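Local coordinates for nuclear inclusion protein A (Tobacco vein mottling virus, PDB 3MMG) that probably acts as a cysteine-type peptidase, a 3C-type viral protease of the C4 family with a two-barrel, chymotrypsin-like fold, at residues 40-49 with 197-208; 76-84 with 179-187. The protein carries 3 engineered substitutions. All blocks are in the same frame, centred on the assembly; numbering follows the deposited sequence.

Contact 1: 40-49 with 197-208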
loop_
_atom_site.group_PDB
_atom_site.type_symbol
_atom_site.label_atom_id
_atom_site.label_comp_id
_atom_site.label_asym_id
_atom_site.label_seq_id
_atom_site.Cartn_x
_atom_site.Cartn_y
_atom_site.Cartn_z
ATOM N N TYR A 40 5.025 -4.064 11.875
ATOM C CA TYR A 40 3.840 -4.109 11.031
ATOM C C TYR A 40 4.180 -3.998 9.557
ATOM O O TYR A 40 5.130 -3.297 9.176
ATOM C CB TYR A 40 2.871 -2.962 11.386
ATOM C CG TYR A 40 2.580 -2.875 12.860
ATOM C CD1 TYR A 40 3.036 -1.797 13.616
ATOM C CD2 TYR A 40 1.848 -3.879 13.494
ATOM C CE1 TYR A 40 2.793 -1.732 15.008
ATOM C CE2 TYR A 40 1.589 -3.827 14.872
ATOM C CZ TYR A 40 2.056 -2.752 15.612
ATOM O OH TYR A 40 1.805 -2.692 16.978
ATOM N N ILE A 41 3.385 -4.687 8.748
ATOM C CA ILE A 41 3.380 -4.532 7.294
ATOM C C ILE A 41 2.030 -3.983 6.876
ATOM O O ILE A 41 0.998 -4.553 7.224
ATOM C CB ILE A 41 3.583 -5.905 6.571
ATOM C CG1 ILE A 41 4.851 -6.614 7.091
ATOM C CG2 ILE A 41 3.646 -5.735 5.039
ATOM C CD1 ILE A 41 6.108 -5.859 6.857
ATOM N N ILE A 42 2.052 -2.877 6.139
ATOM C CA ILE A 42 0.828 -2.224 5.670
ATOM C C ILE A 42 0.690 -2.642 4.217
ATOM O O ILE A 42 1.650 -2.519 3.425
ATOM C CB ILE A 42 0.970 -0.697 5.761
ATOM C CG1 ILE A 42 1.096 -0.212 7.230
ATOM C CG2 ILE A 42 -0.166 0.001 5.009
ATOM C CD1 ILE A 42 1.896 1.084 7.374
ATOM N N ALA A 43 -0.474 -3.168 3.854
ATOM C CA ALA A 43 -0.659 -3.679 2.503
ATOM C C ALA A 43 -2.089 -3.435 2.035
ATOM O O ALA A 43 -2.922 -2.972 2.804
ATOM C CB ALA A 43 -0.328 -5.182 2.455
ATOM N N ASN A 44 -2.365 -3.756 0.775
ATOM C CA ASN A 44 -3.763 -3.785 0.308
ATOM C C ASN A 44 -4.505 -4.974 0.923
ATOM O O ASN A 44 -3.934 -6.053 1.043
ATOM C CB ASN A 44 -3.834 -3.951 -1.205
ATOM C CG ASN A 44 -3.170 -2.815 -1.956
ATOM O OD1 ASN A 44 -1.998 -2.906 -2.298
ATOM N ND2 ASN A 44 -3.901 -1.720 -2.172
ATOM N N GLN A 45 -5.780 -4.796 1.289
ATOM C CA GLN A 45 -6.619 -5.983 1.626
ATOM C C GLN A 45 -6.635 -7.040 0.532
ATOM O O GLN A 45 -6.630 -8.246 0.832
ATOM C CB GLN A 45 -8.068 -5.600 1.956
ATOM C CG GLN A 45 -8.195 -4.930 3.312
ATOM C CD GLN A 45 -9.624 -4.612 3.661
ATOM O OE1 GLN A 45 -10.534 -5.161 3.070
ATOM N NE2 GLN A 45 -9.824 -3.730 4.628
ATOM N N HIS A 46 -6.597 -6.612 -0.722
ATOM C CA HIS A 46 -6.694 -7.542 -1.843
ATOM C C HIS A 46 -5.487 -8.467 -2.040
ATOM O O HIS A 46 -5.540 -9.400 -2.848
ATOM C CB HIS A 46 -7.098 -6.837 -3.133
ATOM C CG HIS A 46 -5.983 -6.165 -3.877
ATOM N ND1 HIS A 46 -5.773 -4.803 -3.809
ATOM C CD2 HIS A 46 -5.095 -6.638 -4.788
ATOM C CE1 HIS A 46 -4.778 -4.473 -4.618
ATOM N NE2 HIS A 46 -4.353 -5.566 -5.231
ATOM N N LEU A 47 -4.422 -8.225 -1.276
ATOM C CA LEU A 47 -3.331 -9.186 -1.165
ATOM C C LEU A 47 -3.860 -10.550 -0.702
ATOM O O LEU A 47 -3.301 -11.577 -1.065
ATOM C CB LEU A 47 -2.268 -8.687 -0.176
ATOM C CG LEU A 47 -1.124 -9.639 0.202
ATOM C CD1 LEU A 47 -0.251 -9.926 -1.027
ATOM C CD2 LEU A 47 -0.347 -8.972 1.305
ATOM N N PHE A 48 -4.940 -10.557 0.073
ATOM C CA PHE A 48 -5.477 -11.804 0.626
ATOM C C PHE A 48 -6.806 -12.226 0.010
ATOM O O PHE A 48 -7.602 -12.927 0.649
ATOM C CB PHE A 48 -5.573 -11.699 2.138
ATOM C CG PHE A 48 -4.262 -11.378 2.785
ATOM C CD1 PHE A 48 -4.043 -10.133 3.359
ATOM C CD2 PHE A 48 -3.236 -12.313 2.789
ATOM C CE1 PHE A 48 -2.807 -9.829 3.948
ATOM C CE2 PHE A 48 -2.002 -12.026 3.365
ATOM C CZ PHE A 48 -1.788 -10.791 3.947
ATOM N N ARG A 49 -7.030 -11.812 -1.231
ATOM C CA ARG A 49 -8.184 -12.264 -2.013
ATOM C C ARG A 49 -8.334 -13.777 -1.974
ATOM O O ARG A 49 -9.448 -14.297 -1.825
ATOM C CB ARG A 49 -7.999 -11.872 -3.464
ATOM C CG ARG A 49 -8.356 -10.468 -3.760
ATOM C CD ARG A 49 -8.267 -10.236 -5.247
ATOM N NE ARG A 49 -6.933 -10.428 -5.813
ATOM C CZ ARG A 49 -6.601 -10.021 -7.037
ATOM N NH1 ARG A 49 -7.504 -9.410 -7.788
ATOM N NH2 ARG A 49 -5.386 -10.218 -7.517
ATOM N N TRP A 197 -6.898 -6.411 17.117
ATOM C CA TRP A 197 -6.219 -7.407 16.271
ATOM C C TRP A 197 -6.981 -8.724 16.254
ATOM O O TRP A 197 -7.646 -9.072 17.232
ATOM C CB TRP A 197 -4.800 -7.667 16.783
ATOM C CG TRP A 197 -3.895 -6.484 16.604
ATOM C CD1 TRP A 197 -3.549 -5.553 17.550
ATOM C CD2 TRP A 197 -3.241 -6.095 15.395
ATOM N NE1 TRP A 197 -2.709 -4.603 16.994
ATOM C CE2 TRP A 197 -2.504 -4.914 15.674
ATOM C CE3 TRP A 197 -3.204 -6.630 14.100
ATOM C CZ2 TRP A 197 -1.748 -4.254 14.694
ATOM C CZ3 TRP A 197 -2.445 -5.973 13.131
ATOM C CH2 TRP A 197 -1.726 -4.809 13.441
ATOM N N CYS A 198 -6.882 -9.465 15.153
ATOM C CA CYS A 198 -7.451 -10.809 15.124
ATOM C C CYS A 198 -6.768 -11.725 14.106
ATOM O O CYS A 198 -6.113 -11.249 13.172
ATOM C CB CYS A 198 -8.969 -10.749 14.902
ATOM S SG CYS A 198 -9.490 -10.479 13.207
ATOM N N LYS A 199 -6.920 -13.038 14.289
ATOM C CA LYS A 199 -6.330 -14.016 13.362
ATOM C C LYS A 199 -7.340 -14.591 12.377
ATOM O O LYS A 199 -6.972 -15.299 11.446
ATOM C CB LYS A 199 -5.652 -15.163 14.130
ATOM C CG LYS A 199 -4.257 -14.846 14.605
ATOM C CD LYS A 199 -3.639 -16.034 15.330
ATOM C CE LYS A 199 -2.279 -15.669 15.906
ATOM N NZ LYS A 199 -2.386 -14.706 17.043
ATOM N N ASN A 200 -8.614 -14.260 12.560
ATOM C CA ASN A 200 -9.659 -14.904 11.772
ATOM C C ASN A 200 -10.314 -14.017 10.709
ATOM O O ASN A 200 -11.411 -14.325 10.227
ATOM C CB ASN A 200 -10.678 -15.559 12.713
ATOM C CG ASN A 200 -10.052 -16.671 13.537
ATOM O OD1 ASN A 200 -9.794 -17.764 13.021
ATOM N ND2 ASN A 200 -9.767 -16.389 14.811
ATOM N N TRP A 201 -9.624 -12.929 10.356
ATOM C CA TRP A 201 -10.024 -12.032 9.268
ATOM C C TRP A 201 -9.920 -12.687 7.891
ATOM O O TRP A 201 -8.932 -13.331 7.556
ATOM C CB TRP A 201 -9.181 -10.745 9.272
ATOM C CG TRP A 201 -9.586 -9.792 8.178
ATOM C CD1 TRP A 201 -10.593 -8.880 8.234
ATOM C CD2 TRP A 201 -9.022 -9.692 6.858
ATOM N NE1 TRP A 201 -10.692 -8.206 7.036
ATOM C CE2 TRP A 201 -9.741 -8.683 6.173
ATOM C CE3 TRP A 201 -7.982 -10.350 6.191
ATOM C CZ2 TRP A 201 -9.438 -8.305 4.854
ATOM C CZ3 TRP A 201 -7.689 -9.986 4.871
ATOM C CH2 TRP A 201 -8.418 -8.976 4.217
ATOM N N LYS A 202 -10.952 -12.482 7.083
ATOM C CA LYS A 202 -10.977 -13.001 5.736
ATOM C C LYS A 202 -11.447 -11.876 4.807
ATOM O O LYS A 202 -12.303 -11.066 5.192
ATOM C CB LYS A 202 -11.915 -14.207 5.690
ATOM C CG LYS A 202 -12.143 -14.809 4.327
ATOM C CD LYS A 202 -12.953 -16.089 4.456
ATOM C CE LYS A 202 -13.505 -16.528 3.109
ATOM N NZ LYS A 202 -14.123 -17.888 3.202
ATOM N N PHE A 203 -10.860 -11.820 3.613
ATOM C CA PHE A 203 -11.174 -10.782 2.629
ATOM C C PHE A 203 -12.616 -10.849 2.147
ATOM O O PHE A 203 -13.133 -11.924 1.861
ATOM C CB PHE A 203 -10.226 -10.845 1.429
ATOM C CG PHE A 203 -10.515 -9.806 0.367
ATOM C CD1 PHE A 203 -10.189 -8.464 0.578
ATOM C CD2 PHE A 203 -11.116 -10.167 -0.831
ATOM C CE1 PHE A 203 -10.453 -7.504 -0.395
ATOM C CE2 PHE A 203 -11.389 -9.218 -1.821
ATOM C CZ PHE A 203 -11.053 -7.882 -1.600
ATOM N N ASN A 204 -13.244 -9.683 2.047
ATOM C CA ASN A 204 -14.600 -9.579 1.515
ATOM C C ASN A 204 -14.738 -8.238 0.799
ATOM O O ASN A 204 -14.781 -7.205 1.449
ATOM C CB ASN A 204 -15.611 -9.677 2.660
ATOM C CG ASN A 204 -17.064 -9.603 2.181
ATOM O OD1 ASN A 204 -17.342 -9.558 0.984
ATOM N ND2 ASN A 204 -17.992 -9.615 3.132
ATOM N N ALA A 205 -14.775 -8.268 -0.528
ATOM C CA ALA A 205 -14.849 -7.034 -1.327
ATOM C C ALA A 205 -16.070 -6.197 -0.982
ATOM O O ALA A 205 -16.034 -4.972 -1.108
ATOM C CB ALA A 205 -14.832 -7.345 -2.822
ATOM N N ASP A 206 -17.148 -6.859 -0.553
ATOM C CA ASP A 206 -18.392 -6.176 -0.182
ATOM C C ASP A 206 -18.236 -5.258 1.012
ATOM O O ASP A 206 -19.094 -4.417 1.262
ATOM C CB ASP A 206 -19.498 -7.187 0.127
ATOM C CG ASP A 206 -19.987 -7.903 -1.103
ATOM O OD1 ASP A 206 -19.666 -7.449 -2.230
ATOM O OD2 ASP A 206 -20.712 -8.921 -0.939
ATOM N N LYS A 207 -17.149 -5.422 1.757
ATOM C CA LYS A 207 -16.906 -4.601 2.928
ATOM C C LYS A 207 -16.084 -3.356 2.594
ATOM O O LYS A 207 -15.817 -2.539 3.474
ATOM C CB LYS A 207 -16.223 -5.413 4.027
ATOM C CG LYS A 207 -17.057 -6.610 4.479
ATOM C CD LYS A 207 -16.652 -7.062 5.852
ATOM C CE LYS A 207 -17.810 -7.767 6.556
ATOM N NZ LYS A 207 -17.492 -7.985 8.003
ATOM N N ILE A 208 -15.682 -3.217 1.335
ATOM C CA ILE A 208 -15.013 -1.997 0.868
ATOM C C ILE A 208 -16.084 -1.091 0.253
ATOM O O ILE A 208 -17.026 -1.591 -0.357
ATOM C CB ILE A 208 -13.876 -2.354 -0.124
ATOM C CG1 ILE A 208 -12.714 -2.980 0.664
ATOM C CG2 ILE A 208 -13.419 -1.136 -0.933
ATOM C CD1 ILE A 208 -11.782 -3.819 -0.163
HETATM O O HOH W 1 -0.775 -2.575 17.819
HETATM O O HOH W 2 -13.053 -3.647 4.948
HETATM O O HOH W 3 -12.610 -6.968 3.055
HETATM O O HOH W 4 -8.823 -13.699 2.865
#

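Contact 2: 76-84 with 179-187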
loop_
_atom_site.group_PDB
_atom_site.type_symbol
_atom_site.label_atom_id
_atom_site.label_comp_id
_atom_site.label_asym_id
_atom_site.label_seq_id
_atom_site.Cartn_x
_atom_site.Cartn_y
_atom_site.Cartn_z
ATOM N N PRO A 76 -7.811 -4.847 9.679
ATOM C CA PRO A 76 -8.251 -4.130 8.480
ATOM C C PRO A 76 -8.614 -2.678 8.787
ATOM O O PRO A 76 -9.074 -2.363 9.890
ATOM C CB PRO A 76 -9.504 -4.910 8.046
ATOM C CG PRO A 76 -10.073 -5.432 9.351
ATOM C CD PRO A 76 -8.817 -5.839 10.129
ATOM N N VAL A 77 -8.387 -1.788 7.824
ATOM C CA VAL A 77 -8.982 -0.454 7.909
ATOM C C VAL A 77 -10.341 -0.661 7.242
ATOM O O VAL A 77 -10.430 -0.673 6.034
ATOM C CB VAL A 77 -8.165 0.599 7.104
ATOM C CG1 VAL A 77 -8.803 1.988 7.260
ATOM C CG2 VAL A 77 -6.679 0.637 7.549
ATOM N N GLU A 78 -11.392 -0.902 8.031
ATOM C CA GLU A 78 -12.647 -1.360 7.450
ATOM C C GLU A 78 -13.237 -0.329 6.470
ATOM O O GLU A 78 -13.229 0.872 6.747
ATOM C CB GLU A 78 -13.659 -1.731 8.555
ATOM C CG GLU A 78 -13.275 -2.985 9.367
ATOM C CD GLU A 78 -13.450 -4.336 8.627
ATOM O OE1 GLU A 78 -13.607 -4.386 7.380
ATOM O OE2 GLU A 78 -13.402 -5.380 9.315
ATOM N N GLY A 79 -13.732 -0.808 5.328
ATOM C CA GLY A 79 -14.315 0.078 4.328
ATOM C C GLY A 79 -13.343 0.505 3.224
ATOM O O GLY A 79 -13.750 1.124 2.242
ATOM N N ARG A 80 -12.061 0.165 3.360
ATOM C CA ARG A 80 -11.110 0.506 2.296
ATOM C C ARG A 80 -10.052 -0.567 2.095
ATOM O O ARG A 80 -9.904 -1.453 2.939
ATOM C CB ARG A 80 -10.479 1.870 2.528
ATOM C CG ARG A 80 -9.462 1.877 3.662
ATOM C CD ARG A 80 -9.009 3.302 3.983
ATOM N NE ARG A 80 -10.090 4.027 4.664
ATOM C CZ ARG A 80 -10.112 5.337 4.903
ATOM N NH1 ARG A 80 -9.096 6.122 4.520
ATOM N NH2 ARG A 80 -11.162 5.872 5.540
ATOM N N ASP A 81 -9.323 -0.473 0.981
ATOM C CA ASP A 81 -8.399 -1.535 0.560
ATOM C C ASP A 81 -7.029 -1.426 1.232
ATOM O O ASP A 81 -6.010 -1.449 0.538
ATOM C CB ASP A 81 -8.266 -1.529 -0.965
ATOM C CG ASP A 81 -7.475 -2.718 -1.494
ATOM O OD1 ASP A 81 -7.466 -3.785 -0.819
ATOM O OD2 ASP A 81 -6.882 -2.572 -2.576
ATOM N N ILE A 82 -7.025 -1.299 2.561
ATOM C CA ILE A 82 -5.812 -1.308 3.399
ATOM C C ILE A 82 -5.951 -2.290 4.573
ATOM O O ILE A 82 -7.010 -2.393 5.209
ATOM C CB ILE A 82 -5.467 0.101 3.947
ATOM C CG1 ILE A 82 -5.361 1.116 2.784
ATOM C CG2 ILE A 82 -4.131 0.054 4.767
ATOM C CD1 ILE A 82 -5.062 2.567 3.215
ATOM N N ILE A 83 -4.867 -3.009 4.855
ATOM C CA ILE A 83 -4.813 -3.936 5.983
ATOM C C ILE A 83 -3.450 -3.794 6.652
ATOM O O ILE A 83 -2.477 -3.444 5.993
ATOM C CB ILE A 83 -5.081 -5.401 5.546
ATOM C CG1 ILE A 83 -5.268 -6.295 6.780
ATOM C CG2 ILE A 83 -3.976 -5.937 4.626
ATOM C CD1 ILE A 83 -6.210 -7.426 6.527
ATOM N N VAL A 84 -3.407 -4.016 7.960
ATOM C CA VAL A 84 -2.163 -4.002 8.710
ATOM C C VAL A 84 -1.940 -5.427 9.204
ATOM O O VAL A 84 -2.855 -6.055 9.718
ATOM C CB VAL A 84 -2.170 -2.997 9.901
ATOM C CG1 VAL A 84 -0.806 -2.934 10.523
ATOM C CG2 VAL A 84 -2.576 -1.563 9.434
ATOM N N PHE A 179 -5.583 5.217 -6.240
ATOM C CA PHE A 179 -4.977 4.795 -5.002
ATOM C C PHE A 179 -5.978 4.870 -3.863
ATOM O O PHE A 179 -7.013 5.549 -3.984
ATOM C CB PHE A 179 -3.694 5.578 -4.696
ATOM C CG PHE A 179 -3.882 7.005 -4.246
ATOM C CD1 PHE A 179 -4.055 7.315 -2.877
ATOM C CD2 PHE A 179 -3.780 8.061 -5.174
ATOM C CE1 PHE A 179 -4.139 8.645 -2.453
ATOM C CE2 PHE A 179 -3.841 9.407 -4.747
ATOM C CZ PHE A 179 -4.038 9.694 -3.394
ATOM N N VAL A 180 -5.673 4.174 -2.768
ATOM C CA VAL A 180 -6.564 4.201 -1.582
ATOM C C VAL A 180 -5.870 5.040 -0.526
ATOM O O VAL A 180 -4.698 4.807 -0.247
ATOM C CB VAL A 180 -6.896 2.783 -1.005
ATOM C CG1 VAL A 180 -5.604 1.922 -0.847
ATOM C CG2 VAL A 180 -7.693 2.886 0.317
ATOM N N GLU A 181 -6.597 6.003 0.049
ATOM C CA GLU A 181 -6.014 6.937 1.004
ATOM C C GLU A 181 -5.925 6.343 2.391
ATOM O O GLU A 181 -6.781 5.556 2.787
ATOM C CB GLU A 181 -6.857 8.224 1.070
ATOM C CG GLU A 181 -8.290 7.974 1.538
ATOM C CD GLU A 181 -8.942 9.176 2.192
ATOM O OE1 GLU A 181 -9.059 10.228 1.555
ATOM O OE2 GLU A 181 -9.358 9.048 3.357
ATOM N N PHE A 182 -4.894 6.747 3.132
ATOM C CA PHE A 182 -4.862 6.524 4.574
ATOM C C PHE A 182 -5.896 7.394 5.253
ATOM O O PHE A 182 -6.177 8.500 4.779
ATOM C CB PHE A 182 -3.451 6.781 5.135
ATOM C CG PHE A 182 -2.509 5.688 4.753
ATOM C CD1 PHE A 182 -1.731 5.802 3.601
ATOM C CD2 PHE A 182 -2.523 4.484 5.440
ATOM C CE1 PHE A 182 -0.921 4.761 3.180
ATOM C CE2 PHE A 182 -1.708 3.412 5.020
ATOM C CZ PHE A 182 -0.918 3.551 3.883
ATOM N N PRO A 183 -6.472 6.899 6.353
ATOM C CA PRO A 183 -7.391 7.690 7.153
ATOM C C PRO A 183 -6.653 8.641 8.108
ATOM O O PRO A 183 -5.432 8.559 8.274
ATOM C CB PRO A 183 -8.125 6.621 7.959
ATOM C CG PRO A 183 -7.070 5.588 8.207
ATOM C CD PRO A 183 -6.336 5.525 6.879
ATOM N N GLU A 184 -7.412 9.549 8.719
ATOM C CA GLU A 184 -6.891 10.453 9.737
ATOM C C GLU A 184 -6.360 9.638 10.914
ATOM O O GLU A 184 -6.935 8.601 11.245
ATOM C CB GLU A 184 -8.022 11.347 10.243
ATOM C CG GLU A 184 -7.575 12.657 10.903
ATOM C CD GLU A 184 -8.754 13.483 11.442
ATOM O OE1 GLU A 184 -9.933 13.110 11.210
ATOM O OE2 GLU A 184 -8.499 14.507 12.114
ATOM N N LYS A 185 -5.273 10.119 11.522
ATOM C CA LYS A 185 -4.684 9.533 12.742
ATOM C C LYS A 185 -4.387 8.042 12.566
ATOM O O LYS A 185 -4.631 7.221 13.469
ATOM C CB LYS A 185 -5.621 9.780 13.930
ATOM C CG LYS A 185 -5.730 11.255 14.262
ATOM C CD LYS A 185 -6.698 11.529 15.383
ATOM C CE LYS A 185 -6.814 13.034 15.600
ATOM N NZ LYS A 185 -8.064 13.378 16.349
ATOM N N PHE A 186 -3.862 7.699 11.391
ATOM C CA PHE A 186 -3.650 6.310 11.038
ATOM C C PHE A 186 -2.702 5.578 12.002
ATOM O O PHE A 186 -3.043 4.498 12.494
ATOM C CB PHE A 186 -3.127 6.199 9.593
ATOM C CG PHE A 186 -2.725 4.808 9.206
ATOM C CD1 PHE A 186 -3.676 3.794 9.129
ATOM C CD2 PHE A 186 -1.387 4.509 8.909
ATOM C CE1 PHE A 186 -3.296 2.497 8.766
ATOM C CE2 PHE A 186 -1.011 3.225 8.545
ATOM C CZ PHE A 186 -1.959 2.221 8.475
ATOM N N VAL A 187 -1.514 6.144 12.222
ATOM C CA VAL A 187 -0.504 5.534 13.124
ATOM C C VAL A 187 -1.067 5.324 14.548
ATOM O O VAL A 187 -1.036 4.211 15.086
ATOM C CB VAL A 187 0.803 6.355 13.122
ATOM C CG1 VAL A 187 1.827 5.793 14.136
ATOM C CG2 VAL A 187 1.390 6.366 11.713
HETATM O O HOH W 5 -11.298 8.608 5.998
#

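Contact 1: 40-49 with 197-208
Phe203 sets its ring obliquely against the short 3-10 segment 45-47 and Arg49. With CG anti to the backbone N (chi1 179°), the ring reaches toward 45-49: CD1 meets Gln45 CB at 3.8 Å, and on the other flank CE2 meets Arg49 CG, also at 3.8 Å. The Arg49 chain runs beside the ring in the same direction, and its guanidinium, turned nearly perpendicular to the ring, goes on to salt bridges with Glu30 and Glu217; both residues touch an aromatic side chain of the bound peptide. Trp201, its CG likewise anti to the backbone N, comes in edge first: Phe48 CB sits 3.9 Å from CZ3, and Gln45 OE1 lies 3.8 Å from CZ2, both near the indole plane. The Gln45 amide stands 74° from that plane. Its OE1 accepts from a water at 2.8 Å that in turn accepts from Asn204 N, while NE2 donates to Ile82 O; a second water joins Phe48 O to Phe203 N. At the far end, the rings of Tyr40 and Trp197 lie nearly parallel (planes 6° apart) but slid apart, barely overlapping, Tyr40 CE2 reaching Trp197 CZ2 at 3.4 Å, and a water links Tyr40 OH with Trp197 NE1. The loop after helix 186-192 thus drapes over the edge of the N-terminal sheet: Trp197 and Trp201 also rest on strand 83-86, and Trp201 on strand 74-76.

Contact 2: 76-84 with 179-187
Arg80 reaches across to the 181-183 backbone, packing first and bonding at its tip. CB packs on Val180 CG2 at 3.7 Å, and CG stays against the same methyl. With chi1 at 73° and the chain extended at chi2, CD passes Glu181 O at 3.4 Å; the bend at chi3 then turns the guanidinium back toward that carbonyl and the glutamate. From the tip, NH1 gives the carbonyl a fairly straight bond (2.9 Å, 160°), leaving in the guanidinium plane but arriving above the carbonyl plane. NH1 also makes a salt bridge to Glu181 OE2 at 3.2 Å, its hydrogen bond there weak; NH2 donates to a water, and Pro183 CB lies over one guanidinium face. Trp140 at OE1 and Gln102 at OE2 give both carboxylate oxygens partners beyond the arginine. Beyond these polar groups the contact is mostly apolar. Ile82 CG1 meets Val180 CG1, and its CD1 makes a CH-pi contact over the Phe182 face, 4.1 Å from the centroid. Phe186 takes Val77 CG2 at its edge, at 4.0 Å, and Val84 CG2 nearby, while Phe182 CD2 covers one of its faces. Asp81, whose OD2 is hydrogen-bonded to Ser168 OG and His46 ND1, lies where the barrels meet, consistent with the His-Asp pair of the catalytic triad in the interbarrel cleft of chymotrypsin-like proteases.

Overall arrangement
From the N terminus, the chain passes through strand 40-43 and the turn of 45-47, then through 76-84, which leads into strand 83-86, neighbour of 40-43 in the same sheet. It next builds the six-stranded second barrel and leaves it through 179-187, where contact 2 closes a loop and ties the two barrels together. This segment runs into helix 186-192; the loop 197-208 then returns to the first sheet, where contact 1 closes the wider loop. Contact 2 is nested within it, the two centres about 11 Å apart. Strand pairing between Ala43 and Ile83 joins the contacts directly.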